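Local atomic coordinates of SusD-like protein BACOVA_02651 (Bacteroides ovatus, PDB entry 5E75), a protein that binds polysaccharide at the bacterial cell surface, probably capturing xyloglucan before it is transported into the periplasm for degradation. Residues 28-41 against 248-262. Residues are numbered along the deposited sequence; the frame is centred on the assembly and turned at random.
Sequences YNRAWFDYNQRSIV and MQWVPLGEWYECNTL
Phe33 and Trp250 mark the tight centre of this contact, where a short helical region of the SusD fold, residues 28-41, meets the irregular loop 248-262 that leads from strand 244-248 to helix 263-266. Phe33 reaches into the loop because its chi1 of -177° swings the ring to the side opposite the backbone N: Tyr257 CA sits over one ring face, 3.9 Å from the centroid, and Cys259 O lies in plane at the edge. The rim of the Trp250 six-membered ring meets Asn29 with CZ3 and Asn36 with CZ2, CZ2 lying 3.4 Å from Asn36 CG. Met248 extends across the Trp32 ring in a Met-aromatic contact, its CE over one face, while Trp32 also touches helices 70-95 and 103-125. Two polar grips fix the loop's start: Gln249 N donates to Tyr28 O (2.8 Å), and Asn29 ND2 donates almost straight to Gln249 O (2.9 Å), which lies in the plane of the Asn29 amide.

Toward solvent the contact thins to two ring contacts: the extended Arg30 chain carries its guanidinium over Tyr257, a cation-pi stack with planes 30° apart, and the exposed Trp256 turns its edge to the Phe33 face, an offset edge-to-face pair. Deeper in, Thr355 of strand 355-359 bonds both Asn36 OD1 and Trp250 NE1. The other amide atom, Asn36 ND2, donates to a water and to Asn260 OD1 (3.1 Å), approaching that oxygen from above its carbonyl plane.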
loop_
_atom_site.group_PDB
_atom_site.type_symbol
_atom_site.label_atom_id
_atom_site.label_comp_id
_atom_site.label_asym_id
_atom_site.label_seq_id
_atom_site.Cartn_x
_atom_site.Cartn_y
_atom_site.Cartn_z
ATOM N N TYR A 28 -10.736 -2.664 11.539
ATOM C CA TYR A 28 -10.533 -2.989 10.137
ATOM C C TYR A 28 -11.141 -1.965 9.188
ATOM O O TYR A 28 -10.994 -2.106 7.980
ATOM C CB TYR A 28 -11.145 -4.352 9.822
ATOM C CG TYR A 28 -10.469 -5.533 10.494
ATOM C CD1 TYR A 28 -10.765 -5.900 11.813
ATOM C CD2 TYR A 28 -9.568 -6.313 9.794
ATOM C CE1 TYR A 28 -10.147 -6.999 12.405
ATOM C CE2 TYR A 28 -8.949 -7.404 10.383
ATOM C CZ TYR A 28 -9.241 -7.745 11.672
ATOM O OH TYR A 28 -8.591 -8.832 12.215
ATOM N N ASN A 29 -11.840 -0.953 9.700
ATOM C CA ASN A 29 -12.453 0.041 8.812
ATOM C C ASN A 29 -12.445 1.443 9.408
ATOM O O ASN A 29 -11.632 2.269 9.021
ATOM C CB ASN A 29 -13.851 -0.398 8.307
ATOM C CG ASN A 29 -14.732 -1.038 9.375
ATOM O OD1 ASN A 29 -14.966 -0.471 10.448
ATOM N ND2 ASN A 29 -15.281 -2.203 9.047
ATOM N N ARG A 30 -13.321 1.701 10.376
ATOM C CA ARG A 30 -13.405 3.010 10.994
ATOM C C ARG A 30 -12.038 3.558 11.424
ATOM O O ARG A 30 -11.741 4.737 11.236
ATOM C CB ARG A 30 -14.357 2.930 12.196
ATOM C CG ARG A 30 -14.566 4.228 12.919
ATOM C CD ARG A 30 -15.633 4.067 13.997
ATOM N NE ARG A 30 -15.906 5.339 14.652
ATOM C CZ ARG A 30 -16.980 5.591 15.393
ATOM N NH1 ARG A 30 -17.904 4.655 15.581
ATOM N NH2 ARG A 30 -17.130 6.789 15.944
ATOM N N ALA A 31 -11.208 2.704 12.011
ATOM C CA ALA A 31 -9.894 3.129 12.467
ATOM C C ALA A 31 -9.028 3.730 11.358
ATOM O O ALA A 31 -8.293 4.683 11.604
ATOM C CB ALA A 31 -9.180 1.970 13.100
ATOM N N TRP A 32 -9.163 3.182 10.150
ATOM C CA TRP A 32 -8.330 3.546 8.996
ATOM C C TRP A 32 -8.950 4.635 8.125
ATOM O O TRP A 32 -8.311 5.129 7.191
ATOM C CB TRP A 32 -8.099 2.299 8.135
ATOM C CG TRP A 32 -7.236 1.266 8.785
ATOM C CD1 TRP A 32 -7.663 0.161 9.463
ATOM C CD2 TRP A 32 -5.801 1.240 8.833
ATOM N NE1 TRP A 32 -6.582 -0.538 9.960
ATOM C CE2 TRP A 32 -5.428 0.095 9.573
ATOM C CE3 TRP A 32 -4.802 2.084 8.344
ATOM C CZ2 TRP A 32 -4.087 -0.225 9.829
ATOM C CZ3 TRP A 32 -3.482 1.760 8.592
ATOM C CH2 TRP A 32 -3.136 0.612 9.315
ATOM N N PHE A 33 -10.177 5.026 8.430
ATOM C CA PHE A 33 -10.952 5.873 7.534
ATOM C C PHE A 33 -10.256 7.203 7.188
ATOM O O PHE A 33 -10.255 7.601 6.017
ATOM C CB PHE A 33 -12.353 6.125 8.120
ATOM C CG PHE A 33 -13.237 6.941 7.221
ATOM C CD1 PHE A 33 -13.971 6.343 6.203
ATOM C CD2 PHE A 33 -13.324 8.304 7.393
ATOM C CE1 PHE A 33 -14.766 7.104 5.369
ATOM C CE2 PHE A 33 -14.122 9.068 6.552
ATOM C CZ PHE A 33 -14.840 8.461 5.548
ATOM N N ASP A 34 -9.663 7.892 8.157
ATOM C CA ASP A 34 -9.090 9.212 7.883
ATOM C C ASP A 34 -7.926 9.098 6.908
ATOM O O ASP A 34 -7.621 10.049 6.205
ATOM C CB ASP A 34 -8.602 9.944 9.146
ATOM C CG ASP A 34 -9.723 10.524 9.971
ATOM O OD1 ASP A 34 -10.893 10.420 9.553
ATOM O OD2 ASP A 34 -9.409 11.099 11.041
ATOM N N TYR A 35 -7.253 7.951 6.899
ATOM C CA TYR A 35 -6.162 7.706 5.950
ATOM C C TYR A 35 -6.705 7.286 4.590
ATOM O O TYR A 35 -6.345 7.883 3.573
ATOM C CB TYR A 35 -5.237 6.629 6.520
ATOM C CG TYR A 35 -4.166 6.081 5.591
ATOM C CD1 TYR A 35 -3.218 6.915 5.012
ATOM C CD2 TYR A 35 -4.078 4.716 5.333
ATOM C CE1 TYR A 35 -2.220 6.402 4.194
ATOM C CE2 TYR A 35 -3.087 4.205 4.504
ATOM C CZ TYR A 35 -2.164 5.055 3.949
ATOM O OH TYR A 35 -1.155 4.572 3.124
ATOM N N ASN A 36 -7.582 6.291 4.575
ATOM C CA ASN A 36 -8.134 5.791 3.324
ATOM C C ASN A 36 -8.941 6.824 2.564
ATOM O O ASN A 36 -9.021 6.756 1.342
ATOM C CB ASN A 36 -8.992 4.539 3.561
ATOM C CG ASN A 36 -9.289 3.798 2.287
ATOM O OD1 ASN A 36 -8.420 3.066 1.779
ATOM N ND2 ASN A 36 -10.486 3.989 1.733
ATOM N N GLN A 37 -9.518 7.802 3.252
ATOM C CA GLN A 37 -10.463 8.672 2.571
ATOM C C GLN A 37 -9.795 9.620 1.588
ATOM O O GLN A 37 -10.467 10.194 0.733
ATOM C CB GLN A 37 -11.319 9.457 3.565
ATOM C CG GLN A 37 -10.613 10.561 4.307
ATOM C CD GLN A 37 -11.586 11.538 4.940
ATOM O OE1 GLN A 37 -11.823 11.508 6.145
ATOM N NE2 GLN A 37 -12.161 12.402 4.120
ATOM N N ARG A 38 -8.488 9.806 1.702
ATOM C CA ARG A 38 -7.806 10.737 0.815
ATOM C C ARG A 38 -6.318 10.455 0.664
ATOM O O ARG A 38 -5.867 10.123 -0.435
ATOM C CB ARG A 38 -8.020 12.172 1.314
ATOM C CG ARG A 38 -7.599 13.265 0.335
ATOM C CD ARG A 38 -8.465 14.514 0.517
ATOM N NE ARG A 38 -9.846 14.293 0.088
ATOM C CZ ARG A 38 -10.296 14.469 -1.154
ATOM N NH1 ARG A 38 -9.480 14.872 -2.122
ATOM N NH2 ARG A 38 -11.575 14.237 -1.431
ATOM N N SER A 39 -5.575 10.594 1.759
ATOM C CA SER A 39 -4.120 10.653 1.702
ATOM C C SER A 39 -3.433 9.353 1.264
ATOM O O SER A 39 -2.303 9.394 0.806
ATOM C CB SER A 39 -3.555 11.110 3.043
ATOM O OG SER A 39 -3.860 10.187 4.076
ATOM N N ILE A 40 -4.108 8.222 1.424
ATOM C CA ILE A 40 -3.558 6.946 0.994
ATOM C C ILE A 40 -3.095 7.019 -0.467
ATOM O O ILE A 40 -2.058 6.434 -0.821
ATOM C CB ILE A 40 -4.582 5.816 1.223
ATOM C CG1 ILE A 40 -3.952 4.457 0.938
ATOM C CG2 ILE A 40 -5.852 6.030 0.383
ATOM C CD1 ILE A 40 -4.807 3.263 1.434
ATOM N N VAL A 41 -3.824 7.751 -1.306
ATOM C CA VAL A 41 -3.527 7.793 -2.743
ATOM C C VAL A 41 -2.225 8.558 -3.057
ATOM O O VAL A 41 -1.318 7.990 -3.651
ATOM C CB VAL A 41 -4.742 8.340 -3.525
ATOM C CG1 VAL A 41 -4.435 8.526 -5.011
ATOM C CG2 VAL A 41 -5.947 7.421 -3.342
ATOM N N MET A 248 -8.316 -3.733 4.793
ATOM C CA MET A 248 -9.373 -2.910 5.357
ATOM C C MET A 248 -10.708 -3.385 4.797
ATOM O O MET A 248 -10.879 -3.581 3.596
ATOM C CB MET A 248 -9.154 -1.433 5.017
ATOM C CG MET A 248 -7.779 -0.931 5.400
ATOM S SD MET A 248 -7.436 0.738 4.812
ATOM C CE MET A 248 -5.630 0.747 4.842
ATOM N N GLN A 249 -11.650 -3.566 5.712
ATOM C CA GLN A 249 -12.903 -4.262 5.459
ATOM C C GLN A 249 -14.056 -3.261 5.363
ATOM O O GLN A 249 -14.753 -2.987 6.341
ATOM C CB GLN A 249 -13.175 -5.254 6.589
ATOM C CG GLN A 249 -12.089 -6.295 6.745
ATOM C CD GLN A 249 -12.042 -7.258 5.576
ATOM O OE1 GLN A 249 -13.072 -7.694 5.061
ATOM N NE2 GLN A 249 -10.837 -7.604 5.159
ATOM N N TRP A 250 -14.262 -2.721 4.175
ATOM C CA TRP A 250 -15.244 -1.659 4.011
ATOM C C TRP A 250 -16.679 -2.195 3.961
ATOM O O TRP A 250 -16.920 -3.340 3.577
ATOM C CB TRP A 250 -14.892 -0.799 2.793
ATOM C CG TRP A 250 -13.516 -0.223 2.911
ATOM C CD1 TRP A 250 -12.452 -0.470 2.096
ATOM C CD2 TRP A 250 -13.043 0.680 3.918
ATOM N NE1 TRP A 250 -11.355 0.219 2.522
ATOM C CE2 TRP A 250 -11.677 0.930 3.644
ATOM C CE3 TRP A 250 -13.635 1.298 5.025
ATOM C CZ2 TRP A 250 -10.902 1.764 4.437
ATOM C CZ3 TRP A 250 -12.864 2.128 5.808
ATOM C CH2 TRP A 250 -11.512 2.357 5.512
ATOM N N VAL A 251 -17.613 -1.344 4.389
ATOM C CA VAL A 251 -19.027 -1.699 4.521
ATOM C C VAL A 251 -19.843 -0.707 3.693
ATOM O O VAL A 251 -20.346 0.284 4.223
ATOM C CB VAL A 251 -19.510 -1.629 5.995
ATOM C CG1 VAL A 251 -20.950 -2.129 6.104
ATOM C CG2 VAL A 251 -18.592 -2.433 6.926
ATOM N N PRO A 252 -19.980 -0.963 2.389
ATOM C CA PRO A 252 -20.626 0.004 1.487
ATOM C C PRO A 252 -22.066 0.378 1.867
ATOM O O PRO A 252 -22.481 1.512 1.607
ATOM C CB PRO A 252 -20.594 -0.700 0.126
ATOM C CG PRO A 252 -20.416 -2.134 0.438
ATOM C CD PRO A 252 -19.624 -2.211 1.693
ATOM N N LEU A 253 -22.799 -0.545 2.484
ATOM C CA LEU A 253 -24.163 -0.254 2.921
ATOM C C LEU A 253 -24.225 0.126 4.407
ATOM O O LEU A 253 -25.301 0.110 5.004
ATOM C CB LEU A 253 -25.077 -1.451 2.633
ATOM C CG LEU A 253 -25.067 -1.944 1.180
ATOM C CD1 LEU A 253 -26.003 -3.124 0.990
ATOM C CD2 LEU A 253 -25.422 -0.824 0.210
ATOM N N GLY A 254 -23.080 0.494 4.987
ATOM C CA GLY A 254 -22.998 0.875 6.396
ATOM C C GLY A 254 -22.832 2.370 6.609
ATOM O O GLY A 254 -23.224 3.167 5.761
ATOM N N GLU A 255 -22.248 2.758 7.742
ATOM C CA GLU A 255 -22.105 4.176 8.089
ATOM C C GLU A 255 -21.026 4.853 7.255
ATOM O O GLU A 255 -20.176 4.180 6.672
ATOM C CB GLU A 255 -21.773 4.338 9.574
ATOM C CG GLU A 255 -22.836 3.807 10.524
ATOM C CD GLU A 255 -24.183 4.481 10.344
ATOM O OE1 GLU A 255 -24.220 5.644 9.892
ATOM O OE2 GLU A 255 -25.207 3.841 10.652
ATOM N N TRP A 256 -21.052 6.183 7.211
ATOM C CA TRP A 256 -20.108 6.938 6.395
ATOM C C TRP A 256 -18.645 6.607 6.727
ATOM O O TRP A 256 -17.813 6.510 5.836
ATOM C CB TRP A 256 -20.343 8.446 6.538
ATOM C CG TRP A 256 -20.194 8.960 7.938
ATOM C CD1 TRP A 256 -21.164 9.018 8.899
ATOM C CD2 TRP A 256 -19.005 9.494 8.535
ATOM N NE1 TRP A 256 -20.651 9.552 10.057
ATOM C CE2 TRP A 256 -19.328 9.854 9.860
ATOM C CE3 TRP A 256 -17.698 9.702 8.080
ATOM C CZ2 TRP A 256 -18.393 10.408 10.734
ATOM C CZ3 TRP A 256 -16.771 10.252 8.949
ATOM C CH2 TRP A 256 -17.123 10.599 10.262
ATOM N N TYR A 257 -18.337 6.434 8.007
ATOM C CA TYR A 257 -16.960 6.156 8.439
ATOM C C TYR A 257 -16.552 4.696 8.212
ATOM O O TYR A 257 -15.441 4.297 8.570
ATOM C CB TYR A 257 -16.795 6.516 9.922
ATOM C CG TYR A 257 -17.825 5.877 10.823
ATOM C CD1 TYR A 257 -17.774 4.521 11.124
ATOM C CD2 TYR A 257 -18.847 6.634 11.383
ATOM C CE1 TYR A 257 -18.723 3.935 11.948
ATOM C CE2 TYR A 257 -19.791 6.057 12.208
ATOM C CZ TYR A 257 -19.722 4.709 12.486
ATOM O OH TYR A 257 -20.659 4.129 13.306
ATOM N N GLU A 258 -17.448 3.911 7.623
ATOM C CA GLU A 258 -17.215 2.503 7.312
ATOM C C GLU A 258 -17.100 2.258 5.814
ATOM O O GLU A 258 -17.006 1.125 5.381
ATOM C CB GLU A 258 -18.384 1.650 7.807
ATOM C CG GLU A 258 -18.543 1.571 9.299
ATOM C CD GLU A 258 -19.690 0.656 9.682
ATOM O OE1 GLU A 258 -20.797 0.826 9.121
ATOM O OE2 GLU A 258 -19.483 -0.241 10.525
ATOM N N CYS A 259 -17.136 3.313 5.014
ATOM C CA CYS A 259 -17.103 3.163 3.559
ATOM C C CYS A 259 -15.764 3.506 2.956
ATOM O O CYS A 259 -15.016 4.307 3.517
ATOM C CB CYS A 259 -18.106 4.120 2.907
ATOM S SG CYS A 259 -19.830 3.785 3.197
ATOM N N ASN A 260 -15.492 2.886 1.810
ATOM C CA ASN A 260 -14.332 3.177 0.988
ATOM C C ASN A 260 -14.704 4.349 0.091
ATOM O O ASN A 260 -15.411 4.164 -0.904
ATOM C CB ASN A 260 -13.990 1.968 0.135
ATOM C CG ASN A 260 -12.743 2.187 -0.680
ATOM O OD1 ASN A 260 -12.229 3.310 -0.742
ATOM N ND2 ASN A 260 -12.251 1.127 -1.303
ATOM N N THR A 261 -14.243 5.549 0.433
ATOM C CA THR A 261 -14.708 6.748 -0.252
ATOM C C THR A 261 -13.894 7.163 -1.480
ATOM O O THR A 261 -14.114 8.249 -2.017
ATOM C CB THR A 261 -14.808 7.947 0.717
ATOM O OG1 THR A 261 -13.542 8.201 1.325
ATOM C CG2 THR A 261 -15.793 7.662 1.786
ATOM N N LEU A 262 -13.018 6.291 -1.963
ATOM C CA LEU A 262 -12.077 6.637 -3.031
ATOM C C LEU A 262 -12.637 6.550 -4.446
ATOM O O LEU A 262 -11.973 7.019 -5.366
ATOM C CB LEU A 262 -10.858 5.734 -2.948
ATOM C CG LEU A 262 -9.929 5.967 -1.748
ATOM C CD1 LEU A 262 -8.846 4.892 -1.723
ATOM C CD2 LEU A 262 -9.339 7.381 -1.757
HETATM O O HOH W 1 -17.272 -0.162 11.960
HETATM O O HOH W 2 -12.622 5.635 3.008
#